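Local coordinates for protein (CD58) (Homo sapiens, PDB 1CCZ), which probably mediates adhesion between lymphocytes and partner cells, as the CD2-binding glycoprotein CD58 (lymphocyte function-associated antigen 3), through its membrane-distal immunoglobulin domain, at residues Val17-Leu23 with Thr57-Ser61; Asp71-Tyr75 with Lys87-Val92; Glu94-Met100 with Cys112-Thr118. All coordinates share one frame; numbering follows the deposited sequence.

Overall arrangement
From the N terminus, the chain first forms the immunoglobulin domain that holds interactions 1 and 2. Interaction 1 closes a long excursion, mostly strands 26-30 to 53-55, by bringing loop 17-23 against loop 57-61 at one end of the sandwich. Interaction 2 then zips strand 73-78 to strand 86-93 as a beta hairpin; Val-17 CG2 packs on Phe-88 CZ and joins it to the first contact. Past the hairpin, interaction 3 lays the connecting segment 94-100 along 112-118, starting the second domain. The three follow one another in series without nesting or crossing, and interactions 1 and 3 lie about 38 Å apart, centre to centre, on opposite sides of the chain's centre.

Interaction 1 (Val17-Leu23 with Thr57-Ser61); sequences VPSNVPL and TVSGS
Ser-59, Val-58 and Leu-23 have the largest shares of the surface buried where these two loops meet, and what they offer one another is as much backbone as side chain. Val-58 turns its CB away and presents its carbonyl instead. Val-58 O takes a weak hydrogen bond from Leu-23 N at 3.4 Å, receives a CA-H...O contact from Pro-22, and touches the methyl Leu-23 CD1. The leucine reaches this place with CG anti to its carbonyl carbon (chi1 -74°), and both methyls touch Ser-59 O; CD1 also meets Val-58 O, and Leu-23 CD2 lies 4.0 Å from Gly-60 CA. Gly-60 adopts a positive phi of 89°, which bends the chain here.

Ser-59 holds the other flank. Its CB meets Ser-19 CB at 3.6 Å, methylene against methylene, leaving OG to face its own loop. There Ser-59 OG accepts the backbone N-H of Ser-61 at 3.2 Å, forming an ST turn, and is also hydrogen-bonded to Asp-56 OD2. Next to this turn the loops are pinned by a nearly straight bond of 3.0 Å from Val-17 N to Ser-61 OG. Val-17 CG1 rests 3.5 Å from Ser-59 O, and at the far end a water lies within bonding distance of both Leu-23 O and Thr-57 O. Joined side by side in this way, the segments belong to the B-C and D-E loops at one end of a V-set immunoglobulin sandwich.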
ATOM      1  N   VAL A  17     -16.583  -8.371   3.667  1.00 48.33           N
ATOM      2  CA  VAL A  17     -17.064  -9.180   4.765  1.00 50.66           C
ATOM      3  C   VAL A  17     -17.902 -10.313   4.210  1.00 56.87           C
ATOM      4  O   VAL A  17     -18.798 -10.082   3.399  1.00 58.44           O
ATOM      5  CB  VAL A  17     -17.936  -8.348   5.716  1.00 46.60           C
ATOM      6  CG1 VAL A  17     -18.628  -9.248   6.715  1.00 47.25           C
ATOM      7  CG2 VAL A  17     -17.086  -7.336   6.441  1.00 44.98           C
ATOM      8  N   PRO A  18     -17.596 -11.560   4.618  1.00 62.36           N
ATOM      9  CA  PRO A  18     -18.294 -12.792   4.204  1.00 66.85           C
ATOM     10  C   PRO A  18     -19.817 -12.602   4.045  1.00 71.72           C
ATOM     11  O   PRO A  18     -20.540 -12.385   5.025  1.00 72.65           O
ATOM     12  CB  PRO A  18     -17.968 -13.783   5.325  1.00 64.94           C
ATOM     13  CG  PRO A  18     -16.893 -13.107   6.188  1.00 65.25           C
ATOM     14  CD  PRO A  18     -16.466 -11.849   5.516  1.00 62.02           C
ATOM     15  N   SER A  19     -20.307 -12.704   2.816  1.00 76.14           N
ATOM     16  CA  SER A  19     -21.725 -12.500   2.569  1.00 82.38           C
ATOM     17  C   SER A  19     -22.572 -13.768   2.502  1.00 86.61           C
ATOM     18  O   SER A  19     -22.523 -14.507   1.516  1.00 89.12           O
ATOM     19  CB  SER A  19     -21.915 -11.692   1.276  1.00 82.94           C
ATOM     20  OG  SER A  19     -23.274 -11.686   0.862  1.00 82.99           O
ATOM     21  N   ASN A  20     -23.341 -14.017   3.565  1.00 90.06           N
ATOM     22  CA  ASN A  20     -24.257 -15.165   3.635  1.00 91.79           C
ATOM     23  C   ASN A  20     -25.635 -14.631   4.072  1.00 91.44           C
ATOM     24  O   ASN A  20     -26.382 -14.086   3.243  1.00 91.09           O
ATOM     25  CB  ASN A  20     -23.747 -16.254   4.613  1.00 92.44           C
ATOM     26  CG  ASN A  20     -23.027 -15.680   5.824  1.00 94.16           C
ATOM     27  OD1 ASN A  20     -21.872 -15.251   5.740  1.00 94.94           O
ATOM     28  ND2 ASN A  20     -23.706 -15.681   6.966  1.00 94.65           N
ATOM     29  N   VAL A  21     -25.960 -14.768   5.361  1.00 90.06           N
ATOM     30  CA  VAL A  21     -27.232 -14.269   5.905  1.00 86.69           C
ATOM     31  C   VAL A  21     -27.194 -12.738   5.975  1.00 84.79           C
ATOM     32  O   VAL A  21     -26.363 -12.171   6.693  1.00 86.19           O
ATOM     33  CB  VAL A  21     -27.491 -14.804   7.344  1.00 85.29           C
ATOM     34  CG1 VAL A  21     -26.282 -14.539   8.238  1.00 83.68           C
ATOM     35  CG2 VAL A  21     -28.727 -14.139   7.930  1.00 84.61           C
ATOM     36  N   PRO A  22     -28.087 -12.047   5.233  1.00 81.32           N
ATOM     37  CA  PRO A  22     -28.065 -10.577   5.289  1.00 76.76           C
ATOM     38  C   PRO A  22     -28.047 -10.032   6.726  1.00 71.38           C
ATOM     39  O   PRO A  22     -28.621 -10.616   7.658  1.00 71.07           O
ATOM     40  CB  PRO A  22     -29.327 -10.152   4.526  1.00 77.99           C
ATOM     41  CG  PRO A  22     -29.641 -11.302   3.634  1.00 79.61           C
ATOM     42  CD  PRO A  22     -29.134 -12.554   4.326  1.00 80.77           C
ATOM     43  N   LEU A  23     -27.361  -8.913   6.891  1.00 63.06           N
ATOM     44  CA  LEU A  23     -27.246  -8.266   8.176  1.00 53.89           C
ATOM     45  C   LEU A  23     -28.420  -7.315   8.296  1.00 47.79           C
ATOM     46  O   LEU A  23     -28.840  -6.734   7.298  1.00 48.79           O
ATOM     47  CB  LEU A  23     -25.937  -7.483   8.220  1.00 55.61           C
ATOM     48  CG  LEU A  23     -24.678  -8.347   8.371  1.00 59.84           C
ATOM     49  CD1 LEU A  23     -24.494  -9.250   7.157  1.00 60.69           C
ATOM     50  CD2 LEU A  23     -23.464  -7.440   8.550  1.00 62.05           C
ATOM     51  N   THR A  57     -25.414  -2.919   2.369  1.00 34.60           N
ATOM     52  CA  THR A  57     -26.449  -3.321   3.310  1.00 40.20           C
ATOM     53  C   THR A  57     -26.685  -4.816   3.371  1.00 41.53           C
ATOM     54  O   THR A  57     -27.364  -5.306   4.277  1.00 44.80           O
ATOM     55  CB  THR A  57     -27.766  -2.682   2.952  1.00 40.76           C
ATOM     56  OG1 THR A  57     -28.178  -3.193   1.680  1.00 46.06           O
ATOM     57  CG2 THR A  57     -27.617  -1.161   2.864  1.00 44.07           C
ATOM     58  N   VAL A  58     -26.134  -5.542   2.409  1.00 42.38           N
ATOM     59  CA  VAL A  58     -26.313  -6.986   2.372  1.00 43.47           C
ATOM     60  C   VAL A  58     -25.246  -7.748   3.146  1.00 43.17           C
ATOM     61  O   VAL A  58     -25.559  -8.570   4.017  1.00 43.67           O
ATOM     62  CB  VAL A  58     -26.306  -7.484   0.929  1.00 45.22           C
ATOM     63  CG1 VAL A  58     -26.406  -8.987   0.896  1.00 45.69           C
ATOM     64  CG2 VAL A  58     -27.449  -6.857   0.176  1.00 45.24           C
ATOM     65  N   SER A  59     -23.986  -7.457   2.820  1.00 42.70           N
ATOM     66  CA  SER A  59     -22.828  -8.118   3.433  1.00 38.67           C
ATOM     67  C   SER A  59     -22.238  -7.326   4.571  1.00 36.96           C
ATOM     68  O   SER A  59     -21.558  -7.883   5.426  1.00 37.19           O
ATOM     69  CB  SER A  59     -21.740  -8.305   2.395  1.00 35.94           C
ATOM     70  OG  SER A  59     -21.373  -7.040   1.868  1.00 37.19           O
ATOM     71  N   GLY A  60     -22.486  -6.022   4.562  1.00 34.47           N
ATOM     72  CA  GLY A  60     -21.939  -5.164   5.589  1.00 32.25           C
ATOM     73  C   GLY A  60     -20.565  -4.655   5.194  1.00 31.89           C
ATOM     74  O   GLY A  60     -19.918  -3.978   5.974  1.00 35.62           O
ATOM     75  N   SER A  61     -20.121  -4.977   3.983  1.00 31.36           N
ATOM     76  CA  SER A  61     -18.811  -4.538   3.478  1.00 31.01           C
ATOM     77  C   SER A  61     -18.714  -3.022   3.426  1.00 29.66           C
ATOM     78  O   SER A  61     -19.635  -2.350   2.963  1.00 29.66           O
ATOM     79  CB  SER A  61     -18.564  -5.084   2.062  1.00 32.25           C
ATOM     80  OG  SER A  61     -18.216  -6.455   2.082  1.00 35.35           O
TER
HETATM   81  O   HOH W   1     -29.836  -6.805   4.901  1.00 52.20           O

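Interaction 2 (Asp71-Tyr75 with Lys87-Val92); sequences DEDEY and KFFLYV
Asp-73 to Tyr-75 and Phe-88 to Leu-90 form an antiparallel strand pair, the F-G hairpin of the N-terminal immunoglobulin domain. Asp-73 with Leu-90 and Tyr-75 with Phe-88 are the hydrogen-bonded pairs, and Glu-74 with Phe-89 is the non-hydrogen-bonded pair between them. Leu-90 N bonds to Asp-73 O at 2.8 Å, and Tyr-75 N to Phe-88 O at 2.7 Å.

Tyr-75, Phe-88 and Leu-90 face the sandwich core, where Phe-15 meets both rings. Tyr-75 has CG anti to its carbonyl carbon (chi1 -69°), which carries the phenol back along the chain past Leu-90; Tyr-75 CE1 lies 4.0 Å from Leu-90 CD2. Its OH donates to Asp-71 O at 2.8 Å, on a lone pair in the carbonyl plane. This bond to the residue four places earlier is the tyrosine corner of immunoglobulin domains, and the salt bridge of Asp-71 to Arg-52 is likewise a familiar V-set feature.

Beyond the last bridged pair, Asp-73 with Leu-90, a side chain takes over the bonding. Glu-72, extended with CG anti to N (chi1 176°), reaches across so that OE1 accepts Val-92 N at 3.0 Å, on its anti side and 30° out of the carboxylate plane. A water links OE1 to Val-92 O, so two donors grip this oxygen, while Glu-72 OE2 sits 3.5 Å from Tyr-91 CD1 at the ring edge.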
ATOM      1  N   ASP A  71      -6.179   7.694   7.687  1.00 40.96           N
ATOM      2  CA  ASP A  71      -7.038   6.522   7.538  1.00 36.75           C
ATOM      3  C   ASP A  71      -6.351   5.215   7.865  1.00 35.28           C
ATOM      4  O   ASP A  71      -7.006   4.182   7.997  1.00 34.61           O
ATOM      5  CB  ASP A  71      -7.575   6.431   6.124  1.00 34.57           C
ATOM      6  CG  ASP A  71      -8.585   7.488   5.836  1.00 32.52           C
ATOM      7  OD1 ASP A  71      -9.153   8.045   6.800  1.00 34.93           O
ATOM      8  OD2 ASP A  71      -8.812   7.765   4.649  1.00 31.68           O
ATOM      9  N   GLU A  72      -5.029   5.246   7.973  1.00 35.06           N
ATOM     10  CA  GLU A  72      -4.286   4.034   8.300  1.00 35.78           C
ATOM     11  C   GLU A  72      -4.628   3.667   9.733  1.00 35.25           C
ATOM     12  O   GLU A  72      -4.384   4.443  10.661  1.00 35.44           O
ATOM     13  CB  GLU A  72      -2.787   4.270   8.195  1.00 36.28           C
ATOM     14  CG  GLU A  72      -1.990   3.068   8.626  1.00 40.61           C
ATOM     15  CD  GLU A  72      -0.600   3.066   8.037  1.00 43.93           C
ATOM     16  OE1 GLU A  72      -0.454   3.444   6.856  1.00 44.77           O
ATOM     17  OE2 GLU A  72       0.343   2.684   8.758  1.00 45.23           O
ATOM     18  N   ASP A  73      -5.167   2.475   9.925  1.00 33.74           N
ATOM     19  CA  ASP A  73      -5.583   2.104  11.262  1.00 33.38           C
ATOM     20  C   ASP A  73      -6.228   0.740  11.239  1.00 33.41           C
ATOM     21  O   ASP A  73      -6.330   0.096  10.191  1.00 33.01           O
ATOM     22  CB  ASP A  73      -6.624   3.118  11.741  1.00 34.12           C
ATOM     23  CG  ASP A  73      -6.444   3.507  13.171  1.00 36.83           C
ATOM     24  OD1 ASP A  73      -5.940   2.673  13.955  1.00 38.20           O
ATOM     25  OD2 ASP A  73      -6.809   4.652  13.510  1.00 40.11           O
ATOM     26  N   GLU A  74      -6.657   0.299  12.413  1.00 33.78           N
ATOM     27  CA  GLU A  74      -7.367  -0.950  12.510  1.00 34.40           C
ATOM     28  C   GLU A  74      -8.849  -0.591  12.511  1.00 32.98           C
ATOM     29  O   GLU A  74      -9.258   0.369  13.166  1.00 31.75           O
ATOM     30  CB  GLU A  74      -7.038  -1.669  13.795  1.00 39.30           C
ATOM     31  CG  GLU A  74      -7.393  -3.127  13.698  1.00 47.39           C
ATOM     32  CD  GLU A  74      -7.931  -3.677  14.982  1.00 52.31           C
ATOM     33  OE1 GLU A  74      -8.027  -2.923  15.973  1.00 55.34           O
ATOM     34  OE2 GLU A  74      -8.259  -4.880  14.994  1.00 59.87           O
ATOM     35  N   TYR A  75      -9.638  -1.353  11.761  1.00 32.39           N
ATOM     36  CA  TYR A  75     -11.074  -1.141  11.661  1.00 31.67           C
ATOM     37  C   TYR A  75     -11.728  -2.446  12.064  1.00 33.29           C
ATOM     38  O   TYR A  75     -11.221  -3.536  11.757  1.00 31.26           O
ATOM     39  CB  TYR A  75     -11.489  -0.791  10.232  1.00 28.15           C
ATOM     40  CG  TYR A  75     -11.027   0.567   9.759  1.00 29.69           C
ATOM     41  CD1 TYR A  75      -9.670   0.815   9.487  1.00 28.07           C
ATOM     42  CD2 TYR A  75     -11.941   1.608   9.569  1.00 27.48           C
ATOM     43  CE1 TYR A  75      -9.235   2.068   9.032  1.00 25.15           C
ATOM     44  CE2 TYR A  75     -11.519   2.863   9.116  1.00 28.73           C
ATOM     45  CZ  TYR A  75     -10.162   3.079   8.848  1.00 27.49           C
ATOM     46  OH  TYR A  75      -9.750   4.300   8.377  1.00 26.46           O
ATOM     47  N   LYS A  87     -11.804  -7.890  11.949  1.00 48.25           N
ATOM     48  CA  LYS A  87     -10.768  -6.872  12.072  1.00 45.16           C
ATOM     49  C   LYS A  87     -10.027  -6.719  10.764  1.00 41.46           C
ATOM     50  O   LYS A  87      -9.734  -7.704  10.091  1.00 38.37           O
ATOM     51  CB  LYS A  87      -9.780  -7.250  13.173  1.00 47.37           C
ATOM     52  CG  LYS A  87     -10.197  -6.799  14.564  1.00 53.31           C
ATOM     53  CD  LYS A  87     -10.046  -7.926  15.589  1.00 60.02           C
ATOM     54  CE  LYS A  87      -8.618  -8.006  16.153  1.00 66.50           C
ATOM     55  NZ  LYS A  87      -7.698  -8.958  15.412  1.00 71.30           N
ATOM     56  N   PHE A  88      -9.745  -5.471  10.402  1.00 39.15           N
ATOM     57  CA  PHE A  88      -9.028  -5.165   9.172  1.00 36.55           C
ATOM     58  C   PHE A  88      -8.005  -4.103   9.497  1.00 37.00           C
ATOM     59  O   PHE A  88      -8.371  -3.074  10.071  1.00 38.54           O
ATOM     60  CB  PHE A  88      -9.970  -4.587   8.111  1.00 32.09           C
ATOM     61  CG  PHE A  88     -10.976  -5.560   7.589  1.00 30.73           C
ATOM     62  CD1 PHE A  88     -12.134  -5.843   8.311  1.00 31.06           C
ATOM     63  CD2 PHE A  88     -10.780  -6.189   6.365  1.00 30.30           C
ATOM     64  CE1 PHE A  88     -13.084  -6.740   7.817  1.00 29.59           C
ATOM     65  CE2 PHE A  88     -11.725  -7.089   5.856  1.00 31.36           C
ATOM     66  CZ  PHE A  88     -12.880  -7.365   6.584  1.00 29.02           C
ATOM     67  N   PHE A  89      -6.725  -4.339   9.193  1.00 35.57           N
ATOM     68  CA  PHE A  89      -5.755  -3.271   9.421  1.00 33.07           C
ATOM     69  C   PHE A  89      -5.405  -2.721   8.045  1.00 31.52           C
ATOM     70  O   PHE A  89      -4.925  -3.428   7.152  1.00 31.11           O
ATOM     71  CB  PHE A  89      -4.504  -3.699  10.233  1.00 30.63           C
ATOM     72  CG  PHE A  89      -4.813  -4.791  11.252  0.50 28.09           C
ATOM     73  CD1 PHE A  89      -5.323  -6.009  10.831  0.50 28.85           C
ATOM     74  CD2 PHE A  89      -4.736  -4.556  12.622  0.50 27.13           C
ATOM     75  CE1 PHE A  89      -5.759  -6.948  11.744  0.50 27.00           C
ATOM     76  CE2 PHE A  89      -5.168  -5.491  13.536  0.50 25.72           C
ATOM     77  CZ  PHE A  89      -5.685  -6.686  13.098  0.50 24.70           C
ATOM     78  N   LEU A  90      -5.743  -1.452   7.879  1.00 30.14           N
ATOM     79  CA  LEU A  90      -5.542  -0.747   6.638  1.00 29.74           C
ATOM     80  C   LEU A  90      -4.285   0.105   6.687  1.00 30.38           C
ATOM     81  O   LEU A  90      -4.077   0.872   7.631  1.00 30.20           O
ATOM     82  CB  LEU A  90      -6.760   0.148   6.361  1.00 28.37           C
ATOM     83  CG  LEU A  90      -6.617   1.201   5.253  1.00 28.92           C
ATOM     84  CD1 LEU A  90      -6.606   0.499   3.903  1.00 26.82           C
ATOM     85  CD2 LEU A  90      -7.754   2.227   5.329  1.00 26.96           C
ATOM     86  N   TYR A  91      -3.440  -0.051   5.671  1.00 31.19           N
ATOM     87  CA  TYR A  91      -2.238   0.762   5.550  1.00 31.35           C
ATOM     88  C   TYR A  91      -2.487   1.618   4.315  1.00 29.60           C
ATOM     89  O   TYR A  91      -3.016   1.126   3.311  1.00 29.34           O
ATOM     90  CB  TYR A  91      -1.010  -0.120   5.356  1.00 35.38           C
ATOM     91  CG  TYR A  91      -0.807  -1.071   6.499  1.00 39.84           C
ATOM     92  CD1 TYR A  91      -0.189  -0.644   7.675  1.00 41.96           C
ATOM     93  CD2 TYR A  91      -1.303  -2.380   6.444  1.00 42.98           C
ATOM     94  CE1 TYR A  91      -0.074  -1.492   8.787  1.00 47.20           C
ATOM     95  CE2 TYR A  91      -1.197  -3.245   7.551  1.00 47.28           C
ATOM     96  CZ  TYR A  91      -0.583  -2.790   8.726  1.00 50.48           C
ATOM     97  OH  TYR A  91      -0.507  -3.603   9.852  1.00 55.73           O
ATOM     98  N   VAL A  92      -2.150   2.902   4.400  1.00 29.99           N
ATOM     99  CA  VAL A  92      -2.337   3.825   3.279  1.00 31.26           C
ATOM    100  C   VAL A  92      -0.955   4.228   2.759  1.00 32.61           C
ATOM    101  O   VAL A  92      -0.173   4.893   3.451  1.00 33.25           O
ATOM    102  CB  VAL A  92      -3.108   5.076   3.711  1.00 31.05           C
ATOM    103  CG1 VAL A  92      -3.210   6.042   2.549  1.00 28.54           C
ATOM    104  CG2 VAL A  92      -4.502   4.672   4.223  1.00 29.45           C
TER
HETATM  105  O   HOH W   2       1.791   3.960   5.447  1.00 42.17           O

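Interaction 3 (Glu94-Met100 with Cys112-Thr118); sequences EMVSKPM and CEVLEGT
Met-100 and Glu-113 exchange two backbone hydrogen bonds, Met-100 N to Glu-113 O at 2.8 Å and Glu-113 N to Met-100 O at 2.9 Å, as an antiparallel hydrogen-bonded pair. Farther along, Thr-118 N bonds to Glu-94 O and Ser-97 N makes a weak bond to Glu-116 O.

Side chains supply much of the remaining polar contact. Ser-97 OG stands between its backbone N and carbonyl carbon (chi1 47°), which aims it across the gap to take the N-H of Glu-116 at 3.0 Å and almost straight on. Glu-94 grips with both ends: its backbone N donates to Thr-118 OG1 at 2.8 Å, while OE2 accepts Gly-117 N at 2.9 Å from the anti side, 33° out of the carboxylate plane. Glu-94 O, already held by Thr-118, has a further donor in Asn-156.

In fold terms, the connecting segment out of the first domain leads into strand A of the second and lies beside strand B and its continuation. Cys-112 on strand B forms the disulfide to Cys-152 that joins the two sheets, the B-to-F disulfide common in immunoglobulin domains.

Apolar contact is slighter. Pro-99 CB packs on Cys-112 SG at 3.8 Å, and Val-96 CB lies 4.4 Å from Val-114 CG2, with Ala-154 touching Val-96, Pro-99 and Val-114.

Charge adds one tension. The side chains of Glu-94 and Glu-116 cross at about a right angle, with Glu-94 OE2 4.4 Å from Glu-116 OE1; the N-H of Gly-117 on the former and a water linking the latter to Met-95 O may ease the repulsion.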
ATOM      1  N   GLU A  94       1.711   5.764  -0.311  1.00 30.07           N
ATOM      2  CA  GLU A  94       1.888   6.662  -1.420  1.00 29.60           C
ATOM      3  C   GLU A  94       2.650   5.800  -2.476  1.00 27.97           C
ATOM      4  O   GLU A  94       3.494   4.964  -2.130  1.00 26.89           O
ATOM      5  CB  GLU A  94       2.659   7.865  -0.897  1.00 31.92           C
ATOM      6  CG  GLU A  94       3.693   8.453  -1.784  1.00 42.81           C
ATOM      7  CD  GLU A  94       4.491   9.498  -1.026  1.00 50.36           C
ATOM      8  OE1 GLU A  94       3.917  10.039  -0.045  1.00 58.53           O
ATOM      9  OE2 GLU A  94       5.665   9.767  -1.388  1.00 44.61           O
ATOM     10  N   MET A  95       2.296   5.940  -3.743  1.00 26.61           N
ATOM     11  CA  MET A  95       2.946   5.170  -4.796  1.00 27.08           C
ATOM     12  C   MET A  95       4.377   5.638  -5.023  1.00 26.47           C
ATOM     13  O   MET A  95       4.695   6.808  -4.784  1.00 25.20           O
ATOM     14  CB  MET A  95       2.158   5.307  -6.088  1.00 29.77           C
ATOM     15  CG  MET A  95       0.935   4.414  -6.124  1.00 38.43           C
ATOM     16  SD  MET A  95      -0.027   4.703  -7.601  1.00 48.18           S
ATOM     17  CE  MET A  95      -0.018   6.544  -7.623  1.00 41.66           C
ATOM     18  N   VAL A  96       5.246   4.726  -5.477  1.00 26.99           N
ATOM     19  CA  VAL A  96       6.653   5.062  -5.736  1.00 20.65           C
ATOM     20  C   VAL A  96       6.757   5.868  -7.022  1.00 22.73           C
ATOM     21  O   VAL A  96       5.877   5.774  -7.895  1.00 22.94           O
ATOM     22  CB  VAL A  96       7.546   3.781  -5.909  1.00 20.87           C
ATOM     23  CG1 VAL A  96       7.525   2.941  -4.663  1.00 19.23           C
ATOM     24  CG2 VAL A  96       7.071   2.951  -7.098  1.00 19.58           C
ATOM     25  N   SER A  97       7.800   6.694  -7.136  1.00 21.46           N
ATOM     26  CA  SER A  97       8.015   7.420  -8.377  1.00 21.00           C
ATOM     27  C   SER A  97       9.014   6.546  -9.166  1.00 22.12           C
ATOM     28  O   SER A  97       9.361   5.436  -8.728  1.00 22.24           O
ATOM     29  CB  SER A  97       8.585   8.818  -8.127  1.00 17.61           C
ATOM     30  OG  SER A  97       9.658   8.806  -7.217  1.00 20.21           O
ATOM     31  N   LYS A  98       9.465   7.018 -10.317  1.00 21.31           N
ATOM     32  CA  LYS A  98      10.402   6.240 -11.103  1.00 22.41           C
ATOM     33  C   LYS A  98      11.813   6.397 -10.526  1.00 22.08           C
ATOM     34  O   LYS A  98      12.260   7.518 -10.265  1.00 20.82           O
ATOM     35  CB  LYS A  98      10.354   6.697 -12.560  1.00 24.94           C
ATOM     36  CG  LYS A  98      11.263   5.909 -13.493  1.00 30.11           C
ATOM     37  CD  LYS A  98      11.726   6.781 -14.655  1.00 36.85           C
ATOM     38  CE  LYS A  98      12.145   5.936 -15.856  1.00 43.46           C
ATOM     39  NZ  LYS A  98      11.500   4.575 -15.894  1.00 48.83           N
ATOM     40  N   PRO A  99      12.532   5.271 -10.305  1.00 21.01           N
ATOM     41  CA  PRO A  99      13.885   5.372  -9.753  1.00 20.70           C
ATOM     42  C   PRO A  99      14.875   6.084 -10.680  1.00 23.06           C
ATOM     43  O   PRO A  99      14.693   6.114 -11.909  1.00 22.64           O
ATOM     44  CB  PRO A  99      14.309   3.916  -9.509  1.00 18.09           C
ATOM     45  CG  PRO A  99      13.120   3.084  -9.770  1.00 20.96           C
ATOM     46  CD  PRO A  99      12.128   3.870 -10.548  1.00 20.27           C
ATOM     47  N   MET A 100      15.905   6.661 -10.072  1.00 22.86           N
ATOM     48  CA  MET A 100      16.977   7.339 -10.794  1.00 26.24           C
ATOM     49  C   MET A 100      18.251   6.526 -10.541  1.00 27.29           C
ATOM     50  O   MET A 100      18.527   6.115  -9.409  1.00 26.38           O
ATOM     51  CB  MET A 100      17.210   8.755 -10.264  1.00 25.73           C
ATOM     52  CG  MET A 100      16.414   9.829 -10.971  1.00 39.70           C
ATOM     53  SD  MET A 100      16.944  11.510 -10.510  1.00 47.06           S
ATOM     54  CE  MET A 100      18.766  11.218 -10.062  1.00 36.96           C
ATOM     55  N   CYS A 112      21.215   3.892  -6.836  1.00 24.69           N
ATOM     56  CA  CYS A 112      19.843   3.953  -7.302  1.00 23.23           C
ATOM     57  C   CYS A 112      19.061   4.670  -6.196  1.00 23.66           C
ATOM     58  O   CYS A 112      19.343   4.476  -5.018  1.00 23.91           O
ATOM     59  CB  CYS A 112      19.265   2.556  -7.513  1.00 20.62           C
ATOM     60  SG  CYS A 112      17.502   2.679  -7.945  1.00 28.04           S
ATOM     61  N   GLU A 113      18.103   5.511  -6.563  1.00 21.34           N
ATOM     62  CA  GLU A 113      17.307   6.201  -5.562  1.00 19.95           C
ATOM     63  C   GLU A 113      15.914   6.445  -6.100  1.00 22.52           C
ATOM     64  O   GLU A 113      15.673   6.338  -7.301  1.00 21.05           O
ATOM     65  CB  GLU A 113      17.968   7.513  -5.187  1.00 23.38           C
ATOM     66  CG  GLU A 113      17.966   8.531  -6.299  1.00 25.04           C
ATOM     67  CD  GLU A 113      18.153   9.939  -5.770  1.00 28.29           C
ATOM     68  OE1 GLU A 113      19.127  10.171  -5.033  1.00 26.78           O
ATOM     69  OE2 GLU A 113      17.318  10.815  -6.089  1.00 29.00           O
ATOM     70  N   VAL A 114      14.976   6.751  -5.213  1.00 20.50           N
ATOM     71  CA  VAL A 114      13.610   6.996  -5.643  1.00 19.38           C
ATOM     72  C   VAL A 114      13.098   8.031  -4.665  1.00 21.69           C
ATOM     73  O   VAL A 114      13.389   7.951  -3.474  1.00 20.67           O
ATOM     74  CB  VAL A 114      12.754   5.674  -5.645  1.00 20.42           C
ATOM     75  CG1 VAL A 114      12.574   5.129  -4.231  1.00 19.45           C
ATOM     76  CG2 VAL A 114      11.402   5.924  -6.316  1.00 17.38           C
ATOM     77  N   LEU A 115      12.376   9.025  -5.180  1.00 20.94           N
ATOM     78  CA  LEU A 115      11.866  10.120  -4.351  1.00 20.13           C
ATOM     79  C   LEU A 115      10.597   9.823  -3.566  1.00 19.66           C
ATOM     80  O   LEU A 115      10.553   9.991  -2.354  1.00 20.70           O
ATOM     81  CB  LEU A 115      11.621  11.369  -5.209  1.00 19.78           C
ATOM     82  CG  LEU A 115      11.232  12.654  -4.471  1.00 20.78           C
ATOM     83  CD1 LEU A 115      12.315  13.020  -3.473  1.00 17.99           C
ATOM     84  CD2 LEU A 115      11.024  13.776  -5.488  1.00 17.68           C
ATOM     85  N   GLU A 116       9.562   9.393  -4.266  1.00 20.92           N
ATOM     86  CA  GLU A 116       8.282   9.138  -3.641  1.00 21.61           C
ATOM     87  C   GLU A 116       8.028   7.671  -3.321  1.00 24.26           C
ATOM     88  O   GLU A 116       8.638   6.772  -3.907  1.00 25.93           O
ATOM     89  CB  GLU A 116       7.158   9.653  -4.551  1.00 21.71           C
ATOM     90  CG  GLU A 116       7.250  11.112  -4.916  1.00 23.21           C
ATOM     91  CD  GLU A 116       6.127  11.534  -5.815  1.00 28.07           C
ATOM     92  OE1 GLU A 116       4.960  11.413  -5.389  1.00 33.77           O
ATOM     93  OE2 GLU A 116       6.398  11.984  -6.946  1.00 31.94           O
ATOM     94  N   GLY A 117       7.103   7.445  -2.390  1.00 23.27           N
ATOM     95  CA  GLY A 117       6.736   6.102  -1.996  1.00 21.44           C
ATOM     96  C   GLY A 117       6.815   5.866  -0.503  1.00 23.55           C
ATOM     97  O   GLY A 117       7.702   6.400   0.175  1.00 23.84           O
ATOM     98  N   THR A 118       5.873   5.068   0.002  1.00 23.49           N
ATOM     99  CA  THR A 118       5.831   4.707   1.412  1.00 25.74           C
ATOM    100  C   THR A 118       6.394   3.277   1.551  1.00 24.86           C
ATOM    101  O   THR A 118       6.058   2.405   0.750  1.00 23.72           O
ATOM    102  CB  THR A 118       4.368   4.711   1.954  1.00 25.27           C
ATOM    103  OG1 THR A 118       3.720   5.938   1.624  1.00 30.25           O
ATOM    104  CG2 THR A 118       4.369   4.584   3.445  1.00 31.85           C
TER
HETATM  105  O   HOH W   3       3.333   8.966  -5.990  1.00 43.58           O